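Local atomic coordinates of secreted protein ASP-2 (Necator americanus, PDB entry 1U53), a protein that is a secreted hookworm vaccine antigen of the pathogenesis-related-1 (CAP) family, whose molecular role is not firmly established. Residues L21-S26 with Q103-W108; A47-T52 with W140-K145; K68-K73 with Y149-S154. All blocks are in the same frame, centred on the assembly; numbering follows the deposited sequence.

Interaction 1: L21-S26 with Q103-W108; sequences LEMHNS and QASKAW. Unlike the reference sequence in segment 21-26: Met23 (reference Leu).
Met23 and Ser105 meet where helices 14-32 and 97-109 run side by side, the axes of the two segments 10.2 Å apart at closest approach and inclined by only 23°. The methionine, which replaces a leucine of the reference sequence, has CG beside its backbone N (chi1 -65°) and then bends at chi2 and chi3. These two bends carry the terminal methyl across to the other helix, where Met23 CE rests 3.5 Å from Ser105 CB and 4.1 Å from Lys106 CG. A small residue suits this spot, since Met23 CE closes directly on Ser105 CB, while the serine hydroxyl turns back to the carbonyl of Ala101 in its own helix.

On the buried side of the same helix pair, the edge of the His24 ring approaches the edge of the indole, with His24 CE1 4.3 Å from Trp108 CZ3. Both imidazole nitrogens are engaged, ND1 with Phe20 O and NE2 with the hydroxyl of Tyr163, which fixes the ring's rotation. Trp108 stacks on His134 and reaches Ile87 O through NE1. Helix 97-109 lies against strands 84-90 and 157-164 through Ala104 and Trp108, His24 meets Tyr163 of strand 157-164, and Met138 of helix 133-138 touches both His24 and Trp108.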
ATOM      1  N   LEU A  21      -2.552   0.048   8.491  1.00 10.34           N
ATOM      2  CA  LEU A  21      -3.301  -1.126   8.095  1.00 10.92           C
ATOM      3  C   LEU A  21      -4.772  -0.769   7.761  1.00 11.10           C
ATOM      4  O   LEU A  21      -5.315  -1.191   6.723  1.00 12.67           O
ATOM      5  CB  LEU A  21      -3.273  -2.175   9.224  1.00 13.43           C
ATOM      6  CG  LEU A  21      -3.935  -3.481   8.808  1.00 14.36           C
ATOM      7  CD1 LEU A  21      -3.159  -4.229   7.667  1.00 15.21           C
ATOM      8  CD2 LEU A  21      -4.127  -4.376  10.004  1.00 16.52           C
ATOM      9  N   GLU A  22      -5.417   0.024   8.614  1.00 12.52           N
ATOM     10  CA  GLU A  22      -6.836   0.369   8.333  1.00 13.60           C
ATOM     11  C   GLU A  22      -7.019   1.153   7.039  1.00 12.57           C
ATOM     12  O   GLU A  22      -7.950   0.851   6.263  1.00 12.98           O
ATOM     13  CB  GLU A  22      -7.395   1.164   9.512  1.00 16.39           C
ATOM     14  CG  GLU A  22      -7.474   0.236  10.711  1.00 20.96           C
ATOM     15  CD  GLU A  22      -7.863   0.931  11.966  1.00 27.35           C
ATOM     16  OE1 GLU A  22      -8.248   2.118  11.875  1.00 29.36           O
ATOM     17  OE2 GLU A  22      -7.761   0.273  13.040  1.00 30.43           O
ATOM     18  N   MET A  23      -6.144   2.133   6.806  1.00 11.81           N
ATOM     19  CA  MET A  23      -6.161   2.927   5.575  1.00 13.33           C
ATOM     20  C   MET A  23      -5.927   2.033   4.384  1.00 13.52           C
ATOM     21  O   MET A  23      -6.588   2.144   3.366  1.00 11.70           O
ATOM     22  CB  MET A  23      -5.047   3.968   5.548  1.00 16.17           C
ATOM     23  CG  MET A  23      -5.150   4.987   6.536  1.00 21.79           C
ATOM     24  SD  MET A  23      -5.556   6.622   5.911  1.00 25.42           S
ATOM     25  CE  MET A  23      -5.368   6.848   4.214  1.00 20.11           C
ATOM     26  N   HIS A  24      -4.952   1.125   4.481  1.00 11.17           N
ATOM     27  CA  HIS A  24      -4.768   0.238   3.316  1.00 10.19           C
ATOM     28  C   HIS A  24      -5.980  -0.619   3.024  1.00 10.70           C
ATOM     29  O   HIS A  24      -6.412  -0.749   1.860  1.00 11.51           O
ATOM     30  CB  HIS A  24      -3.528  -0.645   3.465  1.00  9.92           C
ATOM     31  CG  HIS A  24      -2.249   0.041   3.058  1.00  9.05           C
ATOM     32  ND1 HIS A  24      -1.629   1.018   3.811  1.00 10.32           N
ATOM     33  CD2 HIS A  24      -1.463  -0.153   1.970  1.00  8.92           C
ATOM     34  CE1 HIS A  24      -0.531   1.422   3.186  1.00 10.12           C
ATOM     35  NE2 HIS A  24      -0.412   0.719   2.063  1.00  8.65           N
ATOM     36  N   ASN A  25      -6.551  -1.234   4.068  1.00 10.68           N
ATOM     37  CA  ASN A  25      -7.719  -2.102   3.814  1.00 10.95           C
ATOM     38  C   ASN A  25      -8.954  -1.324   3.402  1.00 11.45           C
ATOM     39  O   ASN A  25      -9.716  -1.772   2.533  1.00 11.49           O
ATOM     40  CB  ASN A  25      -8.009  -2.995   4.991  1.00 12.94           C
ATOM     41  CG  ASN A  25      -7.072  -4.161   5.032  1.00 13.89           C
ATOM     42  OD1 ASN A  25      -6.703  -4.677   3.990  1.00 13.41           O
ATOM     43  ND2 ASN A  25      -6.643  -4.554   6.235  1.00 14.61           N
ATOM     44  N   SER A  26      -9.112  -0.139   3.972  1.00 11.99           N
ATOM     45  CA  SER A  26     -10.214   0.746   3.587  1.00 11.71           C
ATOM     46  C   SER A  26     -10.159   1.094   2.091  1.00 11.88           C
ATOM     47  O   SER A  26     -11.149   1.056   1.398  1.00 13.69           O
ATOM     48  CB  SER A  26     -10.081   2.057   4.361  1.00 14.89           C
ATOM     49  OG  SER A  26     -11.064   3.012   3.966  1.00 21.13           O
ATOM     50  N   GLN A 103      -0.843  10.738   5.845  1.00 11.87           N
ATOM     51  CA  GLN A 103      -0.408  11.544   4.687  1.00 13.79           C
ATOM     52  C   GLN A 103       0.232  10.688   3.616  1.00 12.83           C
ATOM     53  O   GLN A 103       0.025  10.893   2.408  1.00 14.51           O
ATOM     54  CB  GLN A 103       0.573  12.607   5.146  1.00 15.22           C
ATOM     55  CG  GLN A 103      -0.050  13.636   6.043  1.00 20.04           C
ATOM     56  CD  GLN A 103       0.736  14.963   6.024  1.00 20.96           C
ATOM     57  OE1 GLN A 103       1.861  15.045   5.505  1.00 22.81           O
ATOM     58  NE2 GLN A 103       0.131  16.005   6.613  1.00 23.61           N
ATOM     59  N   ALA A 104       1.039   9.718   4.049  1.00 11.42           N
ATOM     60  CA  ALA A 104       1.720   8.857   3.066  1.00  9.64           C
ATOM     61  C   ALA A 104       0.726   8.031   2.298  1.00  9.89           C
ATOM     62  O   ALA A 104       0.782   7.914   1.073  1.00 11.38           O
ATOM     63  CB  ALA A 104       2.707   7.937   3.763  1.00  9.30           C
ATOM     64  N   SER A 105      -0.247   7.484   3.027  1.00  9.84           N
ATOM     65  CA  SER A 105      -1.206   6.577   2.406  1.00  9.34           C
ATOM     66  C   SER A 105      -2.054   7.373   1.435  1.00 11.27           C
ATOM     67  O   SER A 105      -2.340   6.895   0.339  1.00 12.37           O
ATOM     68  CB  SER A 105      -2.074   5.898   3.479  1.00  9.95           C
ATOM     69  OG  SER A 105      -1.248   5.130   4.403  1.00 10.25           O
ATOM     70  N   LYS A 106      -2.442   8.597   1.801  1.00 11.24           N
ATOM     71  CA  LYS A 106      -3.196   9.464   0.867  1.00 12.52           C
ATOM     72  C   LYS A 106      -2.378   9.821  -0.374  1.00 11.62           C
ATOM     73  O   LYS A 106      -2.924   9.859  -1.470  1.00 13.09           O
ATOM     74  CB  LYS A 106      -3.641  10.766   1.554  1.00 13.32           C
ATOM     75  CG  LYS A 106      -4.719  10.570   2.612  1.00 16.08           C
ATOM     76  CD  LYS A 106      -4.900  11.934   3.284  1.00 20.43           C
ATOM     77  CE  LYS A 106      -6.201  12.103   3.973  1.00 22.24           C
ATOM     78  NZ  LYS A 106      -6.240  13.481   4.637  1.00 24.05           N
ATOM     79  N   ALA A 107      -1.082  10.139  -0.217  1.00 11.50           N
ATOM     80  CA  ALA A 107      -0.239  10.560  -1.352  1.00 11.45           C
ATOM     81  C   ALA A 107      -0.066   9.418  -2.343  1.00 13.35           C
ATOM     82  O   ALA A 107      -0.047   9.614  -3.561  1.00 14.76           O
ATOM     83  CB  ALA A 107       1.146  11.007  -0.855  1.00 12.90           C
ATOM     84  N   TRP A 108       0.108   8.221  -1.794  1.00 12.14           N
ATOM     85  CA  TRP A 108       0.285   7.034  -2.648  1.00 10.96           C
ATOM     86  C   TRP A 108      -1.000   6.731  -3.381  1.00 10.97           C
ATOM     87  O   TRP A 108      -1.011   6.517  -4.602  1.00 11.76           O
ATOM     88  CB  TRP A 108       0.714   5.819  -1.826  1.00 11.77           C
ATOM     89  CG  TRP A 108       2.089   5.998  -1.170  1.00 10.64           C
ATOM     90  CD1 TRP A 108       3.142   6.754  -1.629  1.00  9.94           C
ATOM     91  CD2 TRP A 108       2.529   5.377   0.039  1.00  9.58           C
ATOM     92  NE1 TRP A 108       4.207   6.673  -0.737  1.00 10.66           N
ATOM     93  CE2 TRP A 108       3.838   5.847   0.299  1.00  9.39           C
ATOM     94  CE3 TRP A 108       1.909   4.500   0.971  1.00 10.68           C
ATOM     95  CZ2 TRP A 108       4.572   5.416   1.398  1.00  9.33           C
ATOM     96  CZ3 TRP A 108       2.645   4.085   2.077  1.00 10.77           C
ATOM     97  CH2 TRP A 108       3.966   4.578   2.289  1.00 10.03           C
TER

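Interaction 2: A47-T52 with W140-K145; sequences AAKMKT and WQETVK
Lys51 and Lys49 lay their side chains across a type I beta turn, Trp140 to Thr143, that leads from helix 133-138 toward strand 145-152 of the CAP fold. Lys51 has its chain extended beyond CG, crosses Glu142 and Val144 obliquely and passes the Gln141 carbonyl: its CG lies 3.3 Å from Gln141 O, its CB packs 3.6 Å from Val144 CG1, and the ammonium ends in a salt bridge, Lys51 NZ to Glu142 OE1 at 2.9 Å. That oxygen is met on its syn side, with the nitrogen 22° out of the carboxylate plane. A lysine serves well here, its methylenes covering a valine branch and a peptide carbonyl before the charge finds its partner. Nearby, Arg28 of helix 14-32 bonds to the carbonyls of Lys51 and Trp140, tying both segments to that helix.

Gln141 reaches toward Lys49. With its CG beside the carbonyl carbon (chi1 165°) and a straight chain beyond, it brings Gln141 CG within 3.3 Å of Lys49 O and sets its amide against the methylenes of Lys49, which cross it obliquely, Lys49 CG 3.5 Å from Gln141 OE1. The buried amide is held at both ends. OE1 accepts from Glu176 N and from a water that in turn accepts from Lys49 N, while NE2 donates within the turn. The carboxylate of Glu142, bent back at chi2 (-67°), faces two donors: Lys51 holds OE1, and Gln141 NE2 gives Glu142 OE2 a nearly straight bond of 2.8 Å, lying in the amide plane and directed at the anti lone pair.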
ATOM      1  N   ALA A  47     -13.287  -5.339  -8.150  1.00 11.41           N
ATOM      2  CA  ALA A  47     -12.271  -6.385  -8.000  1.00 11.67           C
ATOM      3  C   ALA A  47     -12.993  -7.623  -7.522  1.00 13.21           C
ATOM      4  O   ALA A  47     -13.742  -7.542  -6.525  1.00 12.47           O
ATOM      5  CB  ALA A  47     -11.220  -5.970  -6.977  1.00 13.71           C
ATOM      6  N   ALA A  48     -12.690  -8.764  -8.145  1.00 13.42           N
ATOM      7  CA  ALA A  48     -13.414 -10.015  -7.846  1.00 14.51           C
ATOM      8  C   ALA A  48     -12.922 -10.720  -6.583  1.00 16.27           C
ATOM      9  O   ALA A  48     -13.637 -11.567  -6.025  1.00 14.93           O
ATOM     10  CB  ALA A  48     -13.280 -10.991  -9.030  1.00 16.02           C
ATOM     11  N   LYS A  49     -11.689 -10.426  -6.169  1.00 14.62           N
ATOM     12  CA  LYS A  49     -11.063 -11.142  -5.040  1.00 16.79           C
ATOM     13  C   LYS A  49      -9.938 -10.319  -4.416  1.00 14.25           C
ATOM     14  O   LYS A  49      -8.767 -10.779  -4.281  1.00 15.82           O
ATOM     15  CB  LYS A  49     -10.567 -12.535  -5.447  1.00 17.45           C
ATOM     16  CG  LYS A  49      -9.563 -12.585  -6.589  1.00 21.31           C
ATOM     17  CD  LYS A  49      -9.208 -14.073  -6.929  1.00 21.78           C
ATOM     18  CE  LYS A  49      -8.506 -14.752  -5.756  1.00 25.26           C
ATOM     19  NZ  LYS A  49      -8.070 -16.189  -6.152  1.00 26.52           N
ATOM     20  N   MET A  50     -10.264  -9.073  -4.065  1.00 12.17           N
ATOM     21  CA  MET A  50      -9.256  -8.228  -3.420  1.00 12.51           C
ATOM     22  C   MET A  50      -9.017  -8.725  -1.988  1.00 12.85           C
ATOM     23  O   MET A  50      -9.956  -8.794  -1.165  1.00 14.56           O
ATOM     24  CB  MET A  50      -9.782  -6.788  -3.410  1.00 12.98           C
ATOM     25  CG  MET A  50      -8.854  -5.796  -2.760  1.00 14.25           C
ATOM     26  SD  MET A  50      -7.349  -5.470  -3.708  1.00 12.62           S
ATOM     27  CE  MET A  50      -7.964  -4.460  -5.061  1.00 13.35           C
ATOM     28  N   LYS A  51      -7.763  -9.044  -1.670  1.00 14.11           N
ATOM     29  CA  LYS A  51      -7.495  -9.689  -0.394  1.00 14.65           C
ATOM     30  C   LYS A  51      -7.285  -8.649   0.715  1.00 13.79           C
ATOM     31  O   LYS A  51      -6.730  -7.562   0.477  1.00 13.10           O
ATOM     32  CB  LYS A  51      -6.291 -10.640  -0.528  1.00 17.77           C
ATOM     33  CG  LYS A  51      -6.477 -11.652  -1.688  1.00 20.13           C
ATOM     34  CD  LYS A  51      -5.480 -12.825  -1.560  1.00 19.55           C
ATOM     35  CE  LYS A  51      -5.857 -13.997  -2.533  1.00 21.69           C
ATOM     36  NZ  LYS A  51      -4.732 -14.979  -2.525  1.00 24.01           N
ATOM     37  N   THR A  52      -7.753  -9.014   1.903  1.00 12.72           N
ATOM     38  CA  THR A  52      -7.447  -8.237   3.121  1.00 13.15           C
ATOM     39  C   THR A  52      -5.959  -8.354   3.472  1.00 13.38           C
ATOM     40  O   THR A  52      -5.382  -9.474   3.458  1.00 15.75           O
ATOM     41  CB  THR A  52      -8.290  -8.790   4.298  1.00 13.83           C
ATOM     42  OG1 THR A  52      -9.679  -8.716   3.970  1.00 15.82           O
ATOM     43  CG2 THR A  52      -8.114  -7.931   5.517  1.00 16.54           C
ATOM     44  N   TRP A 140      -2.553  -4.024  -4.846  1.00 10.58           N
ATOM     45  CA  TRP A 140      -2.156  -5.260  -5.513  1.00 10.19           C
ATOM     46  C   TRP A 140      -2.872  -6.453  -4.850  1.00 11.52           C
ATOM     47  O   TRP A 140      -2.754  -6.671  -3.650  1.00 11.37           O
ATOM     48  CB  TRP A 140      -0.639  -5.415  -5.399  1.00 11.56           C
ATOM     49  CG  TRP A 140      -0.087  -6.416  -6.384  1.00 11.31           C
ATOM     50  CD1 TRP A 140       0.230  -7.716  -6.164  1.00 12.56           C
ATOM     51  CD2 TRP A 140       0.254  -6.130  -7.745  1.00 13.13           C
ATOM     52  NE1 TRP A 140       0.770  -8.274  -7.331  1.00 14.26           N
ATOM     53  CE2 TRP A 140       0.754  -7.328  -8.316  1.00 13.00           C
ATOM     54  CE3 TRP A 140       0.152  -4.986  -8.544  1.00 12.64           C
ATOM     55  CZ2 TRP A 140       1.163  -7.393  -9.659  1.00 14.42           C
ATOM     56  CZ3 TRP A 140       0.548  -5.044  -9.865  1.00 13.24           C
ATOM     57  CH2 TRP A 140       1.050  -6.249 -10.417  1.00 12.17           C
ATOM     58  N   GLN A 141      -3.635  -7.202  -5.646  1.00 10.41           N
ATOM     59  CA  GLN A 141      -4.565  -8.192  -5.112  1.00 11.55           C
ATOM     60  C   GLN A 141      -3.851  -9.158  -4.205  1.00 12.57           C
ATOM     61  O   GLN A 141      -4.364  -9.490  -3.126  1.00 13.94           O
ATOM     62  CB  GLN A 141      -5.219  -8.909  -6.277  1.00 12.39           C
ATOM     63  CG  GLN A 141      -5.929 -10.189  -5.873  1.00 14.56           C
ATOM     64  CD  GLN A 141      -6.461 -10.854  -7.088  1.00 16.60           C
ATOM     65  OE1 GLN A 141      -7.266 -10.286  -7.776  1.00 16.21           O
ATOM     66  NE2 GLN A 141      -5.999 -12.072  -7.363  1.00 17.14           N
ATOM     67  N   GLU A 142      -2.705  -9.657  -4.675  1.00 14.11           N
ATOM     68  CA  GLU A 142      -2.044 -10.760  -3.995  1.00 15.09           C
ATOM     69  C   GLU A 142      -1.157 -10.336  -2.836  1.00 14.51           C
ATOM     70  O   GLU A 142      -0.669 -11.188  -2.066  1.00 17.55           O
ATOM     71  CB  GLU A 142      -1.305 -11.627  -5.011  1.00 15.93           C
ATOM     72  CG  GLU A 142      -2.308 -12.303  -5.972  1.00 19.26           C
ATOM     73  CD  GLU A 142      -3.160 -13.311  -5.275  1.00 21.15           C
ATOM     74  OE1 GLU A 142      -2.663 -13.926  -4.302  1.00 23.17           O
ATOM     75  OE2 GLU A 142      -4.330 -13.530  -5.684  1.00 22.79           O
ATOM     76  N   THR A 143      -1.022  -9.022  -2.627  1.00 11.85           N
ATOM     77  CA  THR A 143      -0.200  -8.553  -1.515  1.00 12.29           C
ATOM     78  C   THR A 143      -1.066  -8.581  -0.266  1.00 12.47           C
ATOM     79  O   THR A 143      -2.121  -7.929  -0.229  1.00 12.50           O
ATOM     80  CB  THR A 143       0.268  -7.140  -1.777  1.00 13.68           C
ATOM     81  OG1 THR A 143       1.235  -7.163  -2.824  1.00 13.16           O
ATOM     82  CG2 THR A 143       0.925  -6.566  -0.502  1.00 13.23           C
ATOM     83  N   VAL A 144      -0.668  -9.350   0.752  1.00 11.45           N
ATOM     84  CA  VAL A 144      -1.492  -9.541   1.930  1.00 13.22           C
ATOM     85  C   VAL A 144      -0.769  -9.273   3.267  1.00 13.68           C
ATOM     86  O   VAL A 144      -1.347  -9.459   4.314  1.00 14.22           O
ATOM     87  CB  VAL A 144      -2.103 -10.961   1.961  1.00 14.30           C
ATOM     88  CG1 VAL A 144      -3.024 -11.137   0.781  1.00 17.04           C
ATOM     89  CG2 VAL A 144      -0.972 -11.982   1.923  1.00 17.03           C
ATOM     90  N   LYS A 145       0.497  -8.853   3.224  1.00 12.39           N
ATOM     91  CA  LYS A 145       1.239  -8.449   4.428  1.00 12.31           C
ATOM     92  C   LYS A 145       1.727  -7.009   4.250  1.00 10.50           C
ATOM     93  O   LYS A 145       2.248  -6.664   3.198  1.00 10.95           O
ATOM     94  CB  LYS A 145       2.464  -9.348   4.614  1.00 15.28           C
ATOM     95  CG  LYS A 145       2.106 -10.851   4.843  1.00 17.30           C
ATOM     96  CD  LYS A 145       3.395 -11.715   4.898  1.00 17.71           C
ATOM     97  CE  LYS A 145       3.138 -13.085   5.588  1.00 20.23           C
ATOM     98  NZ  LYS A 145       2.995 -12.954   7.055  1.00 23.12           N
TER
HETATM   99  O   HOH W   1      -9.630  -8.910  -7.447  1.00 14.26           O

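Interaction 3: K68-K73 with Y149-S154; sequences KQCVFK and YVEACS
A disulfide, Cys70 to Cys153, joins the segment that follows helix 57-67 to the residue just beyond strand 145-152 in this CAP-family protein. Its sulfurs, Cys70 SG and Cys153 SG, are 2.1 Å apart with a torsion of -86° about the bond, close to the unstrained right angle. Cys70 is the first residue to leave the helical conformation, with positive phi, and this turn of the backbone directs its side chain to the strand.

Beside the covalent link, Lys68 reaches across with a bend at chi2 (-74°) that brings its ammonium between two strand residues on the same strand face. Lys68 NZ forms a salt bridge to Glu151 OE1 at 2.9 Å, met on the syn side but 28° out of the carboxylate plane, and donates a hydrogen bond to Tyr149 OH at 3.1 Å. The lysine chain crosses that of the glutamate at about a right angle. The phenol hydroxyl also bonds to Asn10 O, so the N-terminal region joins the network, and the tyrosine side chain touches Met64 and Ala67 of helix 57-67. Glutamate fits its place because its second oxygen is used too: a water donates to Glu151 OE2 at 2.8 Å and to Lys68 O at 2.7 Å.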
ATOM      1  N   LYS A  68      15.449   4.044   8.883  1.00 12.63           N
ATOM      2  CA  LYS A  68      16.438   4.528   9.852  1.00 15.64           C
ATOM      3  C   LYS A  68      17.667   5.143   9.197  1.00 15.55           C
ATOM      4  O   LYS A  68      18.418   5.874   9.855  1.00 16.33           O
ATOM      5  CB  LYS A  68      16.895   3.388  10.764  1.00 16.42           C
ATOM      6  CG  LYS A  68      15.820   2.991  11.770  1.00 18.25           C
ATOM      7  CD  LYS A  68      15.738   4.053  12.825  1.00 21.49           C
ATOM      8  CE  LYS A  68      15.033   3.593  14.091  1.00 22.22           C
ATOM      9  NZ  LYS A  68      14.664   4.777  14.925  1.00 22.98           N
ATOM     10  N   GLN A  69      17.937   4.827   7.926  1.00 15.01           N
ATOM     11  CA  GLN A  69      19.102   5.440   7.263  1.00 15.69           C
ATOM     12  C   GLN A  69      18.899   6.907   6.881  1.00 16.24           C
ATOM     13  O   GLN A  69      19.865   7.618   6.571  1.00 15.40           O
ATOM     14  CB  GLN A  69      19.464   4.669   6.010  1.00 17.24           C
ATOM     15  CG  GLN A  69      19.746   3.207   6.225  1.00 19.39           C
ATOM     16  CD  GLN A  69      19.903   2.472   4.912  1.00 21.64           C
ATOM     17  OE1 GLN A  69      20.733   2.852   4.054  1.00 21.71           O
ATOM     18  NE2 GLN A  69      19.129   1.411   4.734  1.00 20.56           N
ATOM     19  N   CYS A  70      17.642   7.369   6.884  1.00 14.11           N
ATOM     20  CA  CYS A  70      17.312   8.775   6.686  1.00 14.35           C
ATOM     21  C   CYS A  70      17.838   9.300   5.343  1.00 14.19           C
ATOM     22  O   CYS A  70      18.322  10.414   5.247  1.00 17.21           O
ATOM     23  CB  CYS A  70      17.826   9.622   7.868  1.00 15.50           C
ATOM     24  SG  CYS A  70      16.757   9.404   9.316  1.00 17.47           S
ATOM     25  N   VAL A  71      17.764   8.443   4.329  1.00 14.93           N
ATOM     26  CA  VAL A  71      18.022   8.792   2.927  1.00 14.45           C
ATOM     27  C   VAL A  71      16.754   8.395   2.182  1.00 15.14           C
ATOM     28  O   VAL A  71      16.273   7.254   2.299  1.00 14.88           O
ATOM     29  CB  VAL A  71      19.188   8.023   2.346  1.00 17.46           C
ATOM     30  CG1 VAL A  71      19.414   8.466   0.911  1.00 18.00           C
ATOM     31  CG2 VAL A  71      20.474   8.301   3.188  1.00 16.74           C
ATOM     32  N   PHE A  72      16.187   9.349   1.463  1.00 14.54           N
ATOM     33  CA  PHE A  72      14.957   9.064   0.699  1.00 15.12           C
ATOM     34  C   PHE A  72      15.324   8.227  -0.525  1.00 15.20           C
ATOM     35  O   PHE A  72      15.717   8.774  -1.565  1.00 15.96           O
ATOM     36  CB  PHE A  72      14.317  10.384   0.258  1.00 14.42           C
ATOM     37  CG  PHE A  72      12.963  10.224  -0.417  1.00 15.89           C
ATOM     38  CD1 PHE A  72      11.828   9.899   0.316  1.00 16.31           C
ATOM     39  CD2 PHE A  72      12.826  10.388  -1.783  1.00 16.62           C
ATOM     40  CE1 PHE A  72      10.604   9.759  -0.327  1.00 15.50           C
ATOM     41  CE2 PHE A  72      11.584  10.259  -2.432  1.00 17.42           C
ATOM     42  CZ  PHE A  72      10.482   9.919  -1.706  1.00 15.68           C
ATOM     43  N   LYS A  73      15.214   6.900  -0.407  1.00 14.54           N
ATOM     44  CA  LYS A  73      15.640   6.033  -1.499  1.00 16.09           C
ATOM     45  C   LYS A  73      15.026   4.661  -1.317  1.00 14.04           C
ATOM     46  O   LYS A  73      14.966   4.128  -0.209  1.00 13.47           O
ATOM     47  CB  LYS A  73      17.181   5.892  -1.495  1.00 18.38           C
ATOM     48  CG  LYS A  73      17.727   5.299  -2.808  1.00 21.16           C
ATOM     49  CD  LYS A  73      19.207   4.920  -2.670  1.00 24.67           C
ATOM     50  CE  LYS A  73      19.735   4.341  -3.993  1.00 28.52           C
ATOM     51  NZ  LYS A  73      19.311   5.163  -5.167  1.00 29.07           N
ATOM     52  N   TYR A 149       7.343   1.816   8.683  1.00 10.05           N
ATOM     53  CA  TYR A 149       8.036   2.539   9.750  1.00 11.36           C
ATOM     54  C   TYR A 149       8.101   4.011   9.387  1.00 12.19           C
ATOM     55  O   TYR A 149       8.301   4.353   8.205  1.00 12.01           O
ATOM     56  CB  TYR A 149       9.435   1.954   9.953  1.00 11.51           C
ATOM     57  CG  TYR A 149      10.089   2.373  11.262  1.00 10.51           C
ATOM     58  CD1 TYR A 149       9.885   1.623  12.427  1.00  9.45           C
ATOM     59  CD2 TYR A 149      10.874   3.529  11.335  1.00 12.75           C
ATOM     60  CE1 TYR A 149      10.446   2.044  13.621  1.00 10.38           C
ATOM     61  CE2 TYR A 149      11.434   3.936  12.517  1.00 11.94           C
ATOM     62  CZ  TYR A 149      11.231   3.191  13.658  1.00 13.15           C
ATOM     63  OH  TYR A 149      11.830   3.582  14.854  1.00 13.13           O
ATOM     64  N   VAL A 150       7.958   4.879  10.396  1.00 12.18           N
ATOM     65  CA  VAL A 150       8.055   6.345  10.262  1.00 11.39           C
ATOM     66  C   VAL A 150       9.197   6.794  11.127  1.00 11.46           C
ATOM     67  O   VAL A 150       9.230   6.486  12.354  1.00 12.34           O
ATOM     68  CB  VAL A 150       6.794   7.046  10.744  1.00 13.60           C
ATOM     69  CG1 VAL A 150       6.914   8.565  10.597  1.00 13.13           C
ATOM     70  CG2 VAL A 150       5.543   6.487  10.005  1.00 12.63           C
ATOM     71  N   GLU A 151      10.149   7.477  10.500  1.00 11.46           N
ATOM     72  CA  GLU A 151      11.340   7.958  11.198  1.00 11.80           C
ATOM     73  C   GLU A 151      11.398   9.465  11.172  1.00 13.77           C
ATOM     74  O   GLU A 151      11.268  10.071  10.117  1.00 13.46           O
ATOM     75  CB  GLU A 151      12.597   7.408  10.518  1.00 13.35           C
ATOM     76  CG  GLU A 151      13.940   7.838  11.174  1.00 12.87           C
ATOM     77  CD  GLU A 151      14.216   7.250  12.554  1.00 15.79           C
ATOM     78  OE1 GLU A 151      13.341   6.587  13.135  1.00 16.12           O
ATOM     79  OE2 GLU A 151      15.337   7.514  13.095  1.00 17.37           O
ATOM     80  N   ALA A 152      11.672  10.073  12.333  1.00 14.13           N
ATOM     81  CA  ALA A 152      11.875  11.510  12.373  1.00 16.19           C
ATOM     82  C   ALA A 152      13.331  11.766  12.145  1.00 16.80           C
ATOM     83  O   ALA A 152      14.130  11.700  13.095  1.00 19.19           O
ATOM     84  CB  ALA A 152      11.470  12.068  13.725  1.00 18.90           C
ATOM     85  N   CYS A 153      13.697  12.046  10.897  1.00 16.19           N
ATOM     86  CA  CYS A 153      15.080  12.299  10.572  1.00 17.75           C
ATOM     87  C   CYS A 153      15.381  13.752  10.834  1.00 19.61           C
ATOM     88  O   CYS A 153      14.491  14.531  11.191  1.00 19.52           O
ATOM     89  CB  CYS A 153      15.333  11.990   9.108  1.00 16.16           C
ATOM     90  SG  CYS A 153      15.005  10.294   8.668  1.00 16.60           S
ATOM     91  N   SER A 154      16.628  14.148  10.636  1.00 21.22           N
ATOM     92  CA  SER A 154      17.000  15.518  10.995  1.00 22.94           C
ATOM     93  C   SER A 154      16.193  16.538  10.199  1.00 23.06           C
ATOM     94  O   SER A 154      15.720  17.544  10.756  1.00 23.65           O
ATOM     95  CB  SER A 154      18.496  15.734  10.770  1.00 26.03           C
ATOM     96  OG  SER A 154      19.231  14.868  11.622  1.00 29.45           O
TER
HETATM   97  O   HOH W   2      17.898   7.249  12.060  1.00 22.56           O

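From the N terminus the chain enters helix 14-32, whose segment 21-26 packs on helix 97-109; interaction 1 closes that loop of 76 residues. Segment 47-52 comes next and pairs with the turn before strand 145-152, closing the loop of interaction 2. Segment 68-73, after helix 57-67, then meets the far end of the same strand in interaction 3. Their partners follow in the same order, so all three loops cross and none nests. Interactions 1 and 2 touch where Asn25 meets Thr52, whereas interactions 2 and 3 have centres about 28 Å apart. Interaction 1 joins two helices, while interactions 2 and 3 fasten the loops after helices 14-32 and 57-67 to the two ends of strand 145-152.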